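Local coordinates for methylenetetrahydrofolate--tRNA-(uracil-5-)-methyltransferase TrmFO (Thermus thermophilus, PDB 3G5S), which catalyses, with FAD as cofactor, the folate-dependent methylation of uridine 54 in tRNA to 5-methyluridine, at residues E193-L204 with E227-L238. Numbering follows the deposited sequence.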
loop_
_atom_site.group_PDB
_atom_site.type_symbol
_atom_site.label_atom_id
_atom_site.label_comp_id
_atom_site.label_asym_id
_atom_site.label_seq_id
_atom_site.Cartn_x
_atom_site.Cartn_y
_atom_site.Cartn_z
ATOM N N GLU A 193 -24.840 -24.513 7.290
ATOM C CA GLU A 193 -25.927 -23.581 7.038
ATOM C C GLU A 193 -26.149 -22.623 8.215
ATOM O O GLU A 193 -26.380 -21.439 8.009
ATOM C CB GLU A 193 -27.212 -24.346 6.707
ATOM C CG GLU A 193 -28.364 -23.490 6.189
ATOM C CD GLU A 193 -29.557 -24.327 5.745
ATOM O OE1 GLU A 193 -29.533 -25.559 5.947
ATOM O OE2 GLU A 193 -30.523 -23.756 5.197
ATOM N N GLU A 194 -26.086 -23.121 9.448
ATOM C CA GLU A 194 -26.268 -22.237 10.599
ATOM C C GLU A 194 -25.137 -21.219 10.730
ATOM O O GLU A 194 -25.372 -20.058 11.056
ATOM C CB GLU A 194 -26.424 -23.029 11.901
ATOM C CG GLU A 194 -26.255 -22.194 13.181
ATOM C CD GLU A 194 -27.276 -21.067 13.330
ATOM O OE1 GLU A 194 -28.294 -21.067 12.602
ATOM O OE2 GLU A 194 -27.062 -20.179 14.188
ATOM N N GLU A 195 -23.909 -21.649 10.472
ATOM C CA GLU A 195 -22.788 -20.721 10.518
ATOM C C GLU A 195 -22.918 -19.665 9.428
ATOM O O GLU A 195 -22.630 -18.487 9.652
ATOM C CB GLU A 195 -21.464 -21.469 10.400
ATOM C CG GLU A 195 -21.149 -22.279 11.644
ATOM C CD GLU A 195 -19.987 -23.238 11.472
ATOM O OE1 GLU A 195 -19.790 -23.756 10.355
ATOM O OE2 GLU A 195 -19.282 -23.492 12.473
ATOM N N TYR A 196 -23.357 -20.082 8.244
ATOM C CA TYR A 196 -23.603 -19.127 7.175
ATOM C C TYR A 196 -24.690 -18.128 7.565
ATOM O O TYR A 196 -24.550 -16.928 7.360
ATOM C CB TYR A 196 -23.974 -19.824 5.865
ATOM C CG TYR A 196 -24.417 -18.830 4.821
ATOM C CD1 TYR A 196 -23.492 -18.011 4.185
ATOM C CD2 TYR A 196 -25.759 -18.678 4.498
ATOM C CE1 TYR A 196 -23.889 -17.086 3.246
ATOM C CE2 TYR A 196 -26.166 -17.752 3.554
ATOM C CZ TYR A 196 -25.225 -16.960 2.931
ATOM O OH TYR A 196 -25.601 -16.029 1.996
ATOM N N ARG A 197 -25.781 -18.623 8.136
ATOM C CA ARG A 197 -26.870 -17.741 8.536
ATOM C C ARG A 197 -26.420 -16.670 9.543
ATOM O O ARG A 197 -26.772 -15.499 9.397
ATOM C CB ARG A 197 -28.067 -18.548 9.056
ATOM C CG ARG A 197 -28.627 -19.545 8.029
ATOM C CD ARG A 197 -30.008 -20.084 8.418
ATOM N NE ARG A 197 -31.093 -19.249 7.909
ATOM C CZ ARG A 197 -31.861 -19.566 6.870
ATOM N NH1 ARG A 197 -31.673 -20.710 6.224
ATOM N NH2 ARG A 197 -32.822 -18.742 6.474
ATOM N N ARG A 198 -25.636 -17.062 10.545
ATOM C CA ARG A 198 -25.094 -16.110 11.525
ATOM C C ARG A 198 -24.233 -15.056 10.829
ATOM O O ARG A 198 -24.355 -13.862 11.095
ATOM C CB ARG A 198 -24.273 -16.833 12.611
ATOM C CG ARG A 198 -23.620 -15.907 13.667
ATOM C CD ARG A 198 -22.537 -16.619 14.504
ATOM N NE ARG A 198 -21.915 -15.729 15.493
ATOM C CZ ARG A 198 -20.678 -15.876 15.966
ATOM N NH1 ARG A 198 -19.914 -16.873 15.540
ATOM N NH2 ARG A 198 -20.197 -15.016 16.853
ATOM N N PHE A 199 -23.364 -15.514 9.933
ATOM C CA PHE A 199 -22.439 -14.648 9.220
ATOM C C PHE A 199 -23.193 -13.670 8.313
ATOM O O PHE A 199 -22.937 -12.462 8.317
ATOM C CB PHE A 199 -21.476 -15.515 8.411
ATOM C CG PHE A 199 -20.378 -14.749 7.738
ATOM C CD1 PHE A 199 -19.332 -14.214 8.469
ATOM C CD2 PHE A 199 -20.373 -14.594 6.369
ATOM C CE1 PHE A 199 -18.313 -13.522 7.844
ATOM C CE2 PHE A 199 -19.357 -13.903 5.741
ATOM C CZ PHE A 199 -18.323 -13.369 6.482
ATOM N N HIS A 200 -24.140 -14.199 7.546
ATOM C CA HIS A 200 -24.941 -13.375 6.655
ATOM C C HIS A 200 -25.715 -12.311 7.433
ATOM O O HIS A 200 -25.752 -11.151 7.033
ATOM C CB HIS A 200 -25.895 -14.240 5.832
ATOM C CG HIS A 200 -26.840 -13.451 4.985
ATOM N ND1 HIS A 200 -28.172 -13.293 5.300
ATOM C CD2 HIS A 200 -26.639 -12.759 3.838
ATOM C CE1 HIS A 200 -28.752 -12.542 4.380
ATOM N NE2 HIS A 200 -27.844 -12.204 3.483
ATOM N N GLN A 201 -26.326 -12.702 8.548
ATOM C CA GLN A 201 -27.042 -11.743 9.383
ATOM C C GLN A 201 -26.113 -10.652 9.913
ATOM O O GLN A 201 -26.471 -9.475 9.941
ATOM C CB GLN A 201 -27.730 -12.458 10.550
ATOM C CG GLN A 201 -28.992 -13.204 10.166
ATOM C CD GLN A 201 -30.053 -12.282 9.598
ATOM O OE1 GLN A 201 -30.318 -11.210 10.143
ATOM N NE2 GLN A 201 -30.661 -12.691 8.492
ATOM N N ALA A 202 -24.916 -11.039 10.337
ATOM C CA ALA A 202 -23.959 -10.067 10.847
ATOM C C ALA A 202 -23.546 -9.066 9.766
ATOM O O ALA A 202 -23.334 -7.887 10.049
ATOM C CB ALA A 202 -22.745 -10.772 11.416
ATOM N N LEU A 203 -23.431 -9.534 8.526
ATOM C CA LEU A 203 -23.083 -8.655 7.412
ATOM C C LEU A 203 -24.156 -7.600 7.169
ATOM O O LEU A 203 -23.849 -6.464 6.807
ATOM C CB LEU A 203 -22.868 -9.462 6.133
ATOM C CG LEU A 203 -21.499 -10.113 5.959
ATOM C CD1 LEU A 203 -21.519 -11.037 4.752
ATOM C CD2 LEU A 203 -20.408 -9.054 5.812
ATOM N N LEU A 204 -25.415 -7.979 7.351
ATOM C CA LEU A 204 -26.518 -7.060 7.090
ATOM C C LEU A 204 -26.413 -5.801 7.945
ATOM O O LEU A 204 -26.724 -4.702 7.487
ATOM C CB LEU A 204 -27.869 -7.745 7.325
ATOM C CG LEU A 204 -28.236 -8.892 6.383
ATOM C CD1 LEU A 204 -29.587 -9.483 6.766
ATOM C CD2 LEU A 204 -28.244 -8.425 4.938
ATOM N N GLU A 227 -20.802 -6.942 1.780
ATOM C CA GLU A 227 -21.871 -6.543 2.682
ATOM C C GLU A 227 -23.106 -6.110 1.891
ATOM O O GLU A 227 -24.232 -6.252 2.360
ATOM C CB GLU A 227 -21.408 -5.449 3.653
ATOM C CG GLU A 227 -20.997 -4.135 3.004
ATOM C CD GLU A 227 -19.526 -4.078 2.620
ATOM O OE1 GLU A 227 -18.873 -5.140 2.517
ATOM O OE2 GLU A 227 -19.018 -2.955 2.419
ATOM N N GLU A 228 -22.893 -5.591 0.687
ATOM C CA GLU A 228 -24.006 -5.235 -0.185
ATOM C C GLU A 228 -24.601 -6.475 -0.859
ATOM O O GLU A 228 -25.815 -6.568 -1.022
ATOM C CB GLU A 228 -23.581 -4.187 -1.215
ATOM C CG GLU A 228 -24.723 -3.616 -2.048
ATOM C CD GLU A 228 -25.816 -2.954 -1.213
ATOM O OE1 GLU A 228 -25.523 -2.492 -0.089
ATOM O OE2 GLU A 228 -26.969 -2.893 -1.687
ATOM N N LEU A 229 -23.758 -7.429 -1.249
ATOM C CA LEU A 229 -24.265 -8.711 -1.736
ATOM C C LEU A 229 -25.185 -9.348 -0.696
ATOM O O LEU A 229 -26.245 -9.874 -1.029
ATOM C CB LEU A 229 -23.125 -9.666 -2.086
ATOM C CG LEU A 229 -22.276 -9.329 -3.315
ATOM C CD1 LEU A 229 -21.123 -10.311 -3.451
ATOM C CD2 LEU A 229 -23.125 -9.312 -4.586
ATOM N N ALA A 230 -24.783 -9.292 0.568
ATOM C CA ALA A 230 -25.608 -9.826 1.641
ATOM C C ALA A 230 -26.982 -9.167 1.656
ATOM O O ALA A 230 -28.003 -9.844 1.805
ATOM C CB ALA A 230 -24.921 -9.636 2.978
ATOM N N ARG A 231 -27.008 -7.847 1.502
ATOM C CA ARG A 231 -28.267 -7.110 1.549
ATOM C C ARG A 231 -29.157 -7.424 0.354
ATOM O O ARG A 231 -30.370 -7.267 0.426
ATOM C CB ARG A 231 -28.015 -5.603 1.670
ATOM C CG ARG A 231 -27.547 -5.183 3.058
ATOM C CD ARG A 231 -27.542 -3.671 3.247
ATOM N NE ARG A 231 -27.104 -3.308 4.595
ATOM C CZ ARG A 231 -26.843 -2.068 4.996
ATOM N NH1 ARG A 231 -26.972 -1.052 4.154
ATOM N NH2 ARG A 231 -26.449 -1.843 6.244
ATOM N N ARG A 232 -28.561 -7.891 -0.735
ATOM C CA ARG A 232 -29.327 -8.178 -1.937
ATOM C C ARG A 232 -29.977 -9.568 -1.888
ATOM O O ARG A 232 -30.738 -9.934 -2.781
ATOM C CB ARG A 232 -28.463 -7.914 -3.183
ATOM C CG ARG A 232 -28.085 -6.419 -3.259
ATOM C CD ARG A 232 -27.195 -5.991 -4.426
ATOM N NE ARG A 232 -26.830 -4.580 -4.281
ATOM C CZ ARG A 232 -26.157 -3.866 -5.181
ATOM N NH1 ARG A 232 -25.762 -4.416 -6.322
ATOM N NH2 ARG A 232 -25.881 -2.591 -4.937
ATOM N N GLY A 233 -29.715 -10.316 -0.815
ATOM C CA GLY A 233 -30.428 -11.556 -0.563
ATOM C C GLY A 233 -29.608 -12.687 0.030
ATOM O O GLY A 233 -28.403 -12.772 -0.184
ATOM N N TYR A 234 -30.284 -13.562 0.770
ATOM C CA TYR A 234 -29.677 -14.740 1.384
ATOM C C TYR A 234 -28.888 -15.593 0.384
ATOM O O TYR A 234 -27.838 -16.133 0.717
ATOM C CB TYR A 234 -30.775 -15.582 2.046
ATOM C CG TYR A 234 -30.308 -16.815 2.790
ATOM C CD1 TYR A 234 -30.280 -18.059 2.172
ATOM C CD2 TYR A 234 -29.924 -16.740 4.124
ATOM C CE1 TYR A 234 -29.870 -19.193 2.859
ATOM C CE2 TYR A 234 -29.514 -17.867 4.818
ATOM C CZ TYR A 234 -29.488 -19.089 4.179
ATOM O OH TYR A 234 -29.083 -20.212 4.871
ATOM N N GLN A 235 -29.389 -15.716 -0.841
ATOM C CA GLN A 235 -28.749 -16.591 -1.821
ATOM C C GLN A 235 -27.464 -16.032 -2.411
ATOM O O GLN A 235 -26.633 -16.782 -2.914
ATOM C CB GLN A 235 -29.704 -16.880 -2.977
ATOM C CG GLN A 235 -30.918 -17.694 -2.609
ATOM C CD GLN A 235 -31.703 -18.088 -3.841
ATOM O OE1 GLN A 235 -32.385 -17.262 -4.451
ATOM N NE2 GLN A 235 -31.589 -19.347 -4.233
ATOM N N THR A 236 -27.320 -14.714 -2.365
ATOM C CA THR A 236 -26.311 -14.027 -3.159
ATOM C C THR A 236 -24.887 -14.504 -2.871
ATOM O O THR A 236 -24.144 -14.852 -3.788
ATOM C CB THR A 236 -26.417 -12.509 -2.957
ATOM O OG1 THR A 236 -27.798 -12.122 -2.930
ATOM C CG2 THR A 236 -25.687 -11.769 -4.055
ATOM N N LEU A 237 -24.496 -14.524 -1.603
ATOM C CA LEU A 237 -23.140 -14.958 -1.276
ATOM C C LEU A 237 -22.898 -16.426 -1.646
ATOM O O LEU A 237 -21.778 -16.816 -1.983
ATOM C CB LEU A 237 -22.821 -14.708 0.202
ATOM C CG LEU A 237 -22.694 -13.235 0.588
ATOM C CD1 LEU A 237 -22.717 -13.068 2.099
ATOM C CD2 LEU A 237 -21.427 -12.631 -0.001
ATOM N N LEU A 238 -23.960 -17.231 -1.603
ATOM C CA LEU A 238 -23.873 -18.656 -1.911
ATOM C C LEU A 238 -23.680 -18.904 -3.406
ATOM O O LEU A 238 -23.082 -19.905 -3.805
ATOM C CB LEU A 238 -25.110 -19.402 -1.401
ATOM C CG LEU A 238 -25.362 -19.321 0.105
ATOM C CD1 LEU A 238 -26.697 -19.964 0.453
ATOM C CD2 LEU A 238 -24.220 -19.961 0.886
HETATM O O HOH W 1 -25.944 -13.403 0.633
#
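Ala230 O is gripped by two donors, His200 NE2 at 2.9 Å and Gly233 N of its own chain turn, arriving from opposite faces of the carbonyl plane. Helix 193-205, which follows strand 187-191 of the antiparallel sheet, packs here across the break between helices 226-231 and 236-239; the axes of 193-204 and 227-231 approach to 8.6 Å. Gly233, with positive phi, is the first residue after helix 226-231 to leave helical geometry. The Tyr196 hydroxyl donates to Tyr234 O at 2.6 Å and also accepts from a water that donates to Gly233 O and accepts from Leu237 N, so this water ties the phenol to the turn. CG anti to the backbone N (chi1 172°) directs the Tyr196 ring toward 227-238, where its edge meets the face of Tyr234, planes 79° apart; Tyr234 in turn presents its edge to the face of His200. Leu238 CD2 sits 3.7 Å from the Tyr196 ring centroid, over the face. Tyr234 CE2 lies over the centre of the Arg197 guanidinium, planes 31° apart. Leu203 CD1 and Leu237 CD1 meet tip to tip at 3.5 Å. At the far end, Arg231 NE and NH2 both hold Leu204 O, at 3.2 and 3.1 Å, in the guanidinium plane.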